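Local structure of Serine/threonine/tyrosine-interacting protein (Homo sapiens, 2R0B) at residues E8-L13 with A110-T115; T35-I40 with L94-A99; G100-A105 with N135-F140. The protein is a catalytically inactive phosphatase that acts as a nuclear anchor for ERK1/ERK2 and blocks assembly of FBXW7 into its SCF ubiquitin ligase. One frame throughout, in Å; residues are numbered along the deposited sequence.

Contacts 2 and 3 together form the sulfate-binding loop of a dual-specificity phosphatase fold, while contact 1 packs the helix that follows it on the edge of the sheet. Contact 2 pairs two inner parallel strands and carries the chain from strand 93-96 into the loop; contact 3 takes up the rest of that loop and the start of helix 103-116. Contacts 2 and 3 share the sulfate and touch directly, Gly97 N lying 3.5 Å from Ser104 CB. Contact 2 also meets contact 1 through Leu13 CD1 and Val95 CG2, 3.8 Å apart. Contacts 1 and 3, with centres about 15 Å apart, do not touch, although helix 103-116 serves both.

Contact 1: E8-L13 with A110-T115; sequences EILPGL and AYIMET
The ring of Tyr111 is met at its edge, near the ring plane, by Leu10, whose CD1 lies 4.3 Å from Tyr111 CE2. Leu13 comes in obliquely, its CD2 3.8 Å from Tyr111 CD2, the leucine and the tyrosine running antiparallel alongside one another. One face of the ring belongs to its own helix: Thr115 OG1 sits 3.4 Å above the plane, over the ring centre. Thr115 OG1 also donates to Tyr111 O at 2.9 Å, while Thr115 N reaches the same carbonyl oxygen from the opposite face of its plane; Lys80 is a further partner of the hydroxyl.

Next to the tyrosine along the helix, Leu10 and Ile112 make the tight spot of the contact, with Leu10 CD2 only 3.4 Å from Ile112 CG1, closer than usual for two carbons. Leu10 reaches it with CG set between the backbone N and the carbonyl carbon (chi1 61°). Ile112 CD1 goes on to touch CG2 of Ile9, whose side chain it crosses at about a right angle, and Val127 of helix 120-130 touches both isoleucines.

The strand side is held by its own bonds. Leu10 to Leu13 form a type II turn, and Glu8 OE2 takes a nearly straight bond from Gly12 N (2.8 Å, 173°). The hairpin carries a classic beta bulge, two residues, Ile9 and Leu10, standing opposite the single Leu13. Wholly apolar across the interface, the contact illustrates an alpha/beta layer of the dual-specificity phosphatase fold: a bulged hairpin at the sheet margin packed against the helix that follows the phosphate-binding loop.

Contact 2: T35-I40 with L94-A99; sequences THIICI and LVHGNA. With SO4 (sulfate ion), chain B.
Leu94 O accepts a hydrogen bond from Ile38 N (2.9 Å), and the CA-H of Ile37 makes a supplementary CA-H...O contact with it, Ile37 CA lying 3.2 Å from Leu94 O. Leu94 N in turn donates to His36 O, and the pattern continues with His96 N to Ile38 O, a nearly straight bond (175°), and Ile40 N to His96 O. The strands run parallel, 4.7 Å apart at their axes.

On one face of the sheet lies the ring of His96. Its CG is turned between the backbone N and the carbonyl carbon (chi1 79°), which brings the ring back over the partner strand. Cys39 CA rides over a ring face, displaced toward the rim, in a CH-pi contact, while Cys39 CB comes 3.5 Å from His96 NE2. Ile37 CG2 approaches the ring edge, 3.6 Å from His96 CD2. The ring's rotation is fixed by a hydrogen bond from His96 ND1 to a lone pair of Gly97 O (3.0 Å), in the plane of both groups. An alanine in place of His96 removes the ring, which would probably leave Gly97 O without its mate and open a gap beside Cys39 and Ile37. Val95, on the other face, meets Ile38 side by side and Ile40 CD1 obliquely, and also touches Val108 of helix 103-116.

Beyond Gly97 the chain turns away and offers Asn98 N (2.8 Å) and Ala99 N to sulfate O3. A strand that ends in His96 and opens into an anion-binding loop is the hallmark of the protein tyrosine phosphatase P-loop; here Gly97 occupies the place of the catalytic cysteine in the family's signature sequence, as befits a pseudophosphatase.

Contact 3: G100-A105 with N135-F140; sequences GISRSA and NPNAGF. With SO4 (sulfate ion), chain B.
The two backbones come closest at Ser102 and Pro136, whose CA atoms are 3.9 Å apart, and a nearly straight bond from Asn135 N to Ile101 O (2.8 Å, 174°) ties them together. Ser102 then reaches across: its OG accepts from Asn137 N at 3.1 Å and is also hydrogen-bonded to Asp66, an acid that binds Asn137 ND2 as well. Asn137 ND2 also lies 3.3 Å above the Phe140 ring plane, over its centre, while Asn137 OD1 caps helix 138-152 by accepting from Phe140 N (2.9 Å) and, weakly, from Gly139 N.

The Phe140 ring and the Arg103 chain extend alongside each other in one direction, ring and guanidinium planes 16° apart. The touch is at the ring edge, where Phe140 CE2 meets Arg103 CG at 3.6 Å. Past this point the arginine bends at chi3 (-72°), bringing its guanidinium edge-on to the sulfate. Arg103 NE donates to sulfate O2 at 2.8 Å and Arg103 NH2 to sulfate O3, while the backbone N of Arg103 adds a second grip on O2. Glu45 forms a salt bridge with Arg103 NH1.

Ile101 N and Ser102 N share sulfate O1, and sulfate O4 is taken by Ser104 through both its backbone N and its OG, the latter at 2.7 Å. The amides come from the loop and the first turn of helix 103-116, so the helix start probably adds to the positive potential felt by the anion. Such an array of N-H donors round one arginine is consistent with a phosphate-binding loop retained in a catalytically inactive phosphatase: the sulfate, probably from the crystallisation liquor, sits where a phosphate group would be expected to bind.

Contact 1: E8-L13 with A110-T115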
loop_
_atom_site.group_PDB
_atom_site.type_symbol
_atom_site.label_atom_id
_atom_site.label_comp_id
_atom_site.label_asym_id
_atom_site.label_seq_id
_atom_site.Cartn_x
_atom_site.Cartn_y
_atom_site.Cartn_z
ATOM N N GLU A 8 4.364 -10.329 2.708
ATOM C CA GLU A 8 2.963 -10.492 3.094
ATOM C C GLU A 8 2.720 -9.907 4.470
ATOM O O GLU A 8 3.320 -10.328 5.465
ATOM C CB GLU A 8 2.488 -11.958 3.045
ATOM C CG GLU A 8 0.951 -12.072 2.927
ATOM C CD GLU A 8 0.423 -13.473 2.535
ATOM O OE1 GLU A 8 1.222 -14.396 2.251
ATOM O OE2 GLU A 8 -0.817 -13.660 2.515
ATOM N N ILE A 9 1.825 -8.933 4.530
ATOM C CA ILE A 9 1.577 -8.210 5.767
ATOM C C ILE A 9 0.409 -8.837 6.515
ATOM O O ILE A 9 0.423 -8.992 7.752
ATOM C CB ILE A 9 1.267 -6.738 5.476
ATOM C CG1 ILE A 9 2.454 -6.051 4.750
ATOM C CG2 ILE A 9 0.903 -6.002 6.762
ATOM C CD1 ILE A 9 3.803 -6.165 5.477
ATOM N N LEU A 10 -0.633 -9.154 5.762
ATOM C CA LEU A 10 -1.747 -9.894 6.310
ATOM C C LEU A 10 -2.267 -10.778 5.190
ATOM O O LEU A 10 -1.860 -10.629 4.052
ATOM C CB LEU A 10 -2.826 -8.977 6.903
ATOM C CG LEU A 10 -3.587 -7.938 6.081
ATOM C CD1 LEU A 10 -4.903 -8.478 5.544
ATOM C CD2 LEU A 10 -3.839 -6.685 6.903
ATOM N N PRO A 11 -3.129 -11.741 5.514
ATOM C CA PRO A 11 -3.492 -12.664 4.437
ATOM C C PRO A 11 -3.951 -11.980 3.144
ATOM O O PRO A 11 -4.974 -11.286 3.120
ATOM C CB PRO A 11 -4.589 -13.502 5.063
ATOM C CG PRO A 11 -4.292 -13.483 6.510
ATOM C CD PRO A 11 -3.764 -12.099 6.802
ATOM N N GLY A 12 -3.186 -12.179 2.067
ATOM C CA GLY A 12 -3.569 -11.622 0.777
ATOM C C GLY A 12 -3.181 -10.168 0.515
ATOM O O GLY A 12 -3.506 -9.633 -0.551
ATOM N N LEU A 13 -2.478 -9.534 1.441
ATOM C CA LEU A 13 -2.082 -8.118 1.249
ATOM C C LEU A 13 -0.587 -8.006 1.438
ATOM O O LEU A 13 -0.079 -8.294 2.515
ATOM C CB LEU A 13 -2.818 -7.198 2.227
ATOM C CG LEU A 13 -2.475 -5.709 2.212
ATOM C CD1 LEU A 13 -2.874 -5.089 0.882
ATOM C CD2 LEU A 13 -3.128 -4.957 3.378
ATOM N N ALA A 110 -3.607 2.178 6.951
ATOM C CA ALA A 110 -4.980 2.664 6.985
ATOM C C ALA A 110 -5.960 1.501 6.857
ATOM O O ALA A 110 -6.952 1.435 7.581
ATOM C CB ALA A 110 -5.210 3.667 5.862
ATOM N N TYR A 111 -5.646 0.582 5.940
ATOM C CA TYR A 111 -6.472 -0.586 5.707
ATOM C C TYR A 111 -6.539 -1.410 6.990
ATOM O O TYR A 111 -7.619 -1.853 7.385
ATOM C CB TYR A 111 -5.955 -1.423 4.516
ATOM C CG TYR A 111 -6.802 -2.651 4.309
ATOM C CD1 TYR A 111 -8.025 -2.582 3.625
ATOM C CD2 TYR A 111 -6.438 -3.858 4.896
ATOM C CE1 TYR A 111 -8.828 -3.714 3.475
ATOM C CE2 TYR A 111 -7.236 -4.989 4.763
ATOM C CZ TYR A 111 -8.413 -4.912 4.052
ATOM O OH TYR A 111 -9.175 -6.051 3.980
ATOM N N ILE A 112 -5.392 -1.584 7.646
ATOM C CA ILE A 112 -5.327 -2.436 8.857
ATOM C C ILE A 112 -6.072 -1.818 10.033
ATOM O O ILE A 112 -6.836 -2.504 10.735
ATOM C CB ILE A 112 -3.875 -2.732 9.265
ATOM C CG1 ILE A 112 -3.243 -3.660 8.253
ATOM C CG2 ILE A 112 -3.822 -3.334 10.726
ATOM C CD1 ILE A 112 -1.726 -3.744 8.359
ATOM N N MET A 113 -5.901 -0.508 10.219
ATOM C CA MET A 113 -6.610 0.203 11.285
ATOM C C MET A 113 -8.131 0.053 11.195
ATOM O O MET A 113 -8.800 -0.332 12.178
ATOM C CB MET A 113 -6.221 1.697 11.281
ATOM C CG MET A 113 -4.776 1.959 11.736
ATOM S SD MET A 113 -4.286 3.699 11.575
ATOM C CE MET A 113 -5.530 4.491 12.635
ATOM N N GLU A 114 -8.679 0.343 10.017
ATOM C CA GLU A 114 -10.113 0.286 9.838
ATOM C C GLU A 114 -10.683 -1.127 9.886
ATOM O O GLU A 114 -11.731 -1.362 10.498
ATOM C CB GLU A 114 -10.508 0.955 8.532
ATOM C CG GLU A 114 -11.996 1.116 8.439
ATOM C CD GLU A 114 -12.430 2.074 7.376
ATOM O OE1 GLU A 114 -11.610 2.449 6.490
ATOM O OE2 GLU A 114 -13.623 2.443 7.433
ATOM N N THR A 115 -10.005 -2.055 9.216
ATOM C CA THR A 115 -10.521 -3.417 9.039
ATOM C C THR A 115 -10.392 -4.242 10.317
ATOM O O THR A 115 -11.321 -4.989 10.694
ATOM C CB THR A 115 -9.816 -4.088 7.845
ATOM O OG1 THR A 115 -10.009 -3.273 6.680
ATOM C CG2 THR A 115 -10.392 -5.503 7.553
#

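Contact 2: T35-I40 with L94-A99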
loop_
_atom_site.group_PDB
_atom_site.type_symbol
_atom_site.label_atom_id
_atom_site.label_comp_id
_atom_site.label_asym_id
_atom_site.label_seq_id
_atom_site.Cartn_x
_atom_site.Cartn_y
_atom_site.Cartn_z
ATOM N N THR A 35 -3.313 -10.344 -7.972
ATOM C CA THR A 35 -4.263 -10.015 -9.035
ATOM C C THR A 35 -4.494 -8.512 -9.173
ATOM O O THR A 35 -4.999 -8.054 -10.209
ATOM C CB THR A 35 -5.641 -10.683 -8.807
ATOM O OG1 THR A 35 -6.152 -10.338 -7.521
ATOM C CG2 THR A 35 -5.524 -12.187 -8.926
ATOM N N HIS A 36 -4.148 -7.775 -8.121
ATOM C CA HIS A 36 -4.384 -6.334 -8.036
ATOM C C HIS A 36 -3.141 -5.611 -7.506
ATOM O O HIS A 36 -2.496 -6.098 -6.592
ATOM C CB HIS A 36 -5.518 -6.086 -7.049
ATOM C CG HIS A 36 -6.876 -6.458 -7.555
ATOM N ND1 HIS A 36 -7.308 -7.766 -7.645
ATOM C CD2 HIS A 36 -7.915 -5.686 -7.956
ATOM C CE1 HIS A 36 -8.545 -7.781 -8.110
ATOM N NE2 HIS A 36 -8.938 -6.531 -8.303
ATOM N N ILE A 37 -2.819 -4.434 -8.050
ATOM C CA ILE A 37 -1.638 -3.699 -7.589
ATOM C C ILE A 37 -1.972 -2.213 -7.396
ATOM O O ILE A 37 -2.556 -1.588 -8.285
ATOM C CB ILE A 37 -0.481 -3.830 -8.613
ATOM C CG1 ILE A 37 -0.115 -5.311 -8.825
ATOM C CG2 ILE A 37 0.733 -2.982 -8.187
ATOM C CD1 ILE A 37 0.944 -5.546 -9.896
ATOM N N ILE A 38 -1.697 -1.684 -6.214
ATOM C CA ILE A 38 -1.775 -0.228 -5.988
ATOM C C ILE A 38 -0.350 0.275 -6.229
ATOM O O ILE A 38 0.570 -0.083 -5.503
ATOM C CB ILE A 38 -2.278 0.156 -4.583
ATOM C CG1 ILE A 38 -3.678 -0.405 -4.333
ATOM C CG2 ILE A 38 -2.312 1.704 -4.441
ATOM C CD1 ILE A 38 -4.252 -0.065 -2.955
ATOM N N CYS A 39 -0.187 1.093 -7.263
ATOM C CA CYS A 39 1.137 1.587 -7.691
ATOM C C CYS A 39 1.214 3.083 -7.347
ATOM O O CYS A 39 0.510 3.888 -7.973
ATOM C CB CYS A 39 1.265 1.336 -9.201
ATOM S SG CYS A 39 2.617 2.227 -10.048
ATOM N N ILE A 40 2.001 3.444 -6.325
ATOM C CA ILE A 40 2.014 4.804 -5.791
ATOM C C ILE A 40 3.333 5.474 -6.176
ATOM O O ILE A 40 4.396 4.911 -5.941
ATOM C CB ILE A 40 1.924 4.826 -4.250
ATOM C CG1 ILE A 40 0.606 4.216 -3.757
ATOM C CG2 ILE A 40 2.115 6.279 -3.718
ATOM C CD1 ILE A 40 0.719 3.578 -2.356
ATOM N N LEU A 94 -0.943 -6.317 -4.096
ATOM C CA LEU A 94 0.373 -5.779 -3.776
ATOM C C LEU A 94 0.243 -4.255 -3.715
ATOM O O LEU A 94 -0.248 -3.638 -4.670
ATOM C CB LEU A 94 1.410 -6.174 -4.838
ATOM C CG LEU A 94 2.735 -5.383 -4.815
ATOM C CD1 LEU A 94 3.485 -5.531 -3.472
ATOM C CD2 LEU A 94 3.620 -5.812 -5.996
ATOM N N VAL A 95 0.640 -3.654 -2.596
ATOM C CA VAL A 95 0.736 -2.191 -2.504
ATOM C C VAL A 95 2.220 -1.816 -2.545
ATOM O O VAL A 95 3.004 -2.288 -1.725
ATOM C CB VAL A 95 0.156 -1.654 -1.190
ATOM C CG1 VAL A 95 0.244 -0.106 -1.187
ATOM C CG2 VAL A 95 -1.275 -2.138 -1.000
ATOM N N HIS A 96 2.612 -0.982 -3.505
ATOM C CA HIS A 96 4.003 -0.589 -3.604
ATOM C C HIS A 96 4.141 0.906 -3.823
ATOM O O HIS A 96 3.236 1.557 -4.374
ATOM C CB HIS A 96 4.766 -1.419 -4.671
ATOM C CG HIS A 96 4.537 -0.971 -6.084
ATOM N ND1 HIS A 96 5.100 0.183 -6.600
ATOM C CD2 HIS A 96 3.804 -1.517 -7.087
ATOM C CE1 HIS A 96 4.723 0.319 -7.860
ATOM N NE2 HIS A 96 3.946 -0.698 -8.180
ATOM N N GLY A 97 5.266 1.447 -3.352
ATOM C CA GLY A 97 5.609 2.826 -3.609
ATOM C C GLY A 97 6.927 2.821 -4.361
ATOM O O GLY A 97 7.118 2.038 -5.299
ATOM N N ASN A 98 7.843 3.697 -3.953
ATOM C CA ASN A 98 9.210 3.657 -4.439
ATOM C C ASN A 98 10.018 2.759 -3.498
ATOM O O ASN A 98 10.426 1.652 -3.883
ATOM C CB ASN A 98 9.755 5.093 -4.507
ATOM C CG ASN A 98 11.189 5.166 -4.971
ATOM O OD1 ASN A 98 11.934 4.188 -4.890
ATOM N ND2 ASN A 98 11.607 6.358 -5.430
ATOM N N ALA A 99 10.189 3.213 -2.258
ATOM C CA ALA A 99 10.976 2.509 -1.253
ATOM C C ALA A 99 10.154 1.516 -0.423
ATOM O O ALA A 99 10.737 0.639 0.200
ATOM C CB ALA A 99 11.708 3.517 -0.302
HETATM S S SO4 B . 7.390 5.173 -0.361
HETATM O O1 SO4 B . 8.407 4.829 0.632
HETATM O O2 SO4 B . 6.874 6.480 0.024
HETATM O O3 SO4 B . 7.967 5.319 -1.695
HETATM O O4 SO4 B . 6.325 4.173 -0.408
#

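Contact 3: G100-A105 with N135-F140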
loop_
_atom_site.group_PDB
_atom_site.type_symbol
_atom_site.label_atom_id
_atom_site.label_comp_id
_atom_site.label_asym_id
_atom_site.label_seq_id
_atom_site.Cartn_x
_atom_site.Cartn_y
_atom_site.Cartn_z
ATOM N N GLY A 100 8.820 1.631 -0.414
ATOM C CA GLY A 100 8.000 0.785 0.464
ATOM C C GLY A 100 8.199 1.174 1.929
ATOM O O GLY A 100 8.208 0.320 2.824
ATOM N N ILE A 101 8.342 2.467 2.184
ATOM C CA ILE A 101 8.649 2.933 3.538
ATOM C C ILE A 101 7.584 3.858 4.109
ATOM O O ILE A 101 7.193 3.719 5.268
ATOM C CB ILE A 101 10.023 3.600 3.603
ATOM C CG1 ILE A 101 11.102 2.538 3.360
ATOM C CG2 ILE A 101 10.233 4.342 4.939
ATOM C CD1 ILE A 101 12.523 3.057 3.388
ATOM N N SER A 102 7.168 4.834 3.309
ATOM C CA SER A 102 6.350 5.924 3.826
ATOM C C SER A 102 4.950 5.998 3.237
ATOM O O SER A 102 3.994 5.765 3.961
ATOM C CB SER A 102 7.052 7.262 3.660
ATOM O OG SER A 102 6.218 8.280 4.199
ATOM N N ARG A 103 4.818 6.351 1.962
ATOM C CA ARG A 103 3.494 6.380 1.301
ATOM C C ARG A 103 2.779 5.009 1.285
ATOM O O ARG A 103 1.620 4.845 1.745
ATOM C CB ARG A 103 3.641 6.892 -0.144
ATOM C CG ARG A 103 4.201 8.349 -0.257
ATOM C CD ARG A 103 4.635 8.739 -1.665
ATOM N NE ARG A 103 5.869 8.044 -2.050
ATOM C CZ ARG A 103 6.502 8.209 -3.209
ATOM N NH1 ARG A 103 6.062 9.094 -4.113
ATOM N NH2 ARG A 103 7.613 7.524 -3.446
ATOM N N SER A 104 3.465 4.018 0.730
ATOM C CA SER A 104 2.904 2.685 0.611
ATOM C C SER A 104 2.551 2.097 1.988
ATOM O O SER A 104 1.432 1.559 2.174
ATOM C CB SER A 104 3.863 1.790 -0.160
ATOM O OG SER A 104 5.139 1.853 0.420
ATOM N N ALA A 105 3.461 2.264 2.949
ATOM C CA ALA A 105 3.211 1.778 4.303
ATOM C C ALA A 105 1.987 2.453 4.893
ATOM O O ALA A 105 1.167 1.790 5.524
ATOM C CB ALA A 105 4.413 2.004 5.210
ATOM N N ASN A 135 8.276 3.599 7.810
ATOM C CA ASN A 135 8.404 4.869 8.507
ATOM C C ASN A 135 7.542 5.941 7.823
ATOM O O ASN A 135 8.061 6.801 7.115
ATOM C CB ASN A 135 9.894 5.245 8.590
ATOM C CG ASN A 135 10.169 6.486 9.421
ATOM O OD1 ASN A 135 9.410 6.868 10.327
ATOM N ND2 ASN A 135 11.277 7.129 9.109
ATOM N N PRO A 136 6.205 5.892 8.030
ATOM C CA PRO A 136 5.405 6.958 7.430
ATOM C C PRO A 136 5.843 8.312 7.993
ATOM O O PRO A 136 6.156 8.424 9.199
ATOM C CB PRO A 136 3.970 6.623 7.876
ATOM C CG PRO A 136 3.995 5.192 8.243
ATOM C CD PRO A 136 5.366 4.961 8.807
ATOM N N ASN A 137 5.918 9.341 7.145
ATOM C CA ASN A 137 6.264 10.675 7.665
ATOM C C ASN A 137 5.193 11.157 8.650
ATOM O O ASN A 137 4.092 10.607 8.694
ATOM C CB ASN A 137 6.545 11.700 6.534
ATOM C CG ASN A 137 5.306 12.152 5.798
ATOM O OD1 ASN A 137 4.326 12.615 6.397
ATOM N ND2 ASN A 137 5.352 12.068 4.472
ATOM N N ALA A 138 5.518 12.193 9.412
ATOM C CA ALA A 138 4.651 12.664 10.487
ATOM C C ALA A 138 3.316 13.178 9.977
ATOM O O ALA A 138 2.292 13.019 10.651
ATOM C CB ALA A 138 5.375 13.758 11.312
ATOM N N GLY A 139 3.308 13.740 8.770
ATOM C CA GLY A 139 2.070 14.268 8.207
ATOM C C GLY A 139 1.111 13.120 7.967
ATOM O O GLY A 139 -0.091 13.211 8.246
ATOM N N PHE A 140 1.674 12.022 7.477
ATOM C CA PHE A 140 0.937 10.812 7.171
ATOM C C PHE A 140 0.418 10.171 8.460
ATOM O O PHE A 140 -0.698 9.631 8.492
ATOM C CB PHE A 140 1.837 9.814 6.429
ATOM C CG PHE A 140 2.160 10.207 5.010
ATOM C CD1 PHE A 140 1.578 11.323 4.407
ATOM C CD2 PHE A 140 3.054 9.426 4.261
ATOM C CE1 PHE A 140 1.873 11.639 3.063
ATOM C CE2 PHE A 140 3.355 9.752 2.929
ATOM C CZ PHE A 140 2.776 10.856 2.344
HETATM S S SO4 B . 7.390 5.173 -0.361
HETATM O O1 SO4 B . 8.407 4.829 0.632
HETATM O O2 SO4 B . 6.874 6.480 0.024
HETATM O O3 SO4 B . 7.967 5.319 -1.695
HETATM O O4 SO4 B . 6.325 4.173 -0.408
#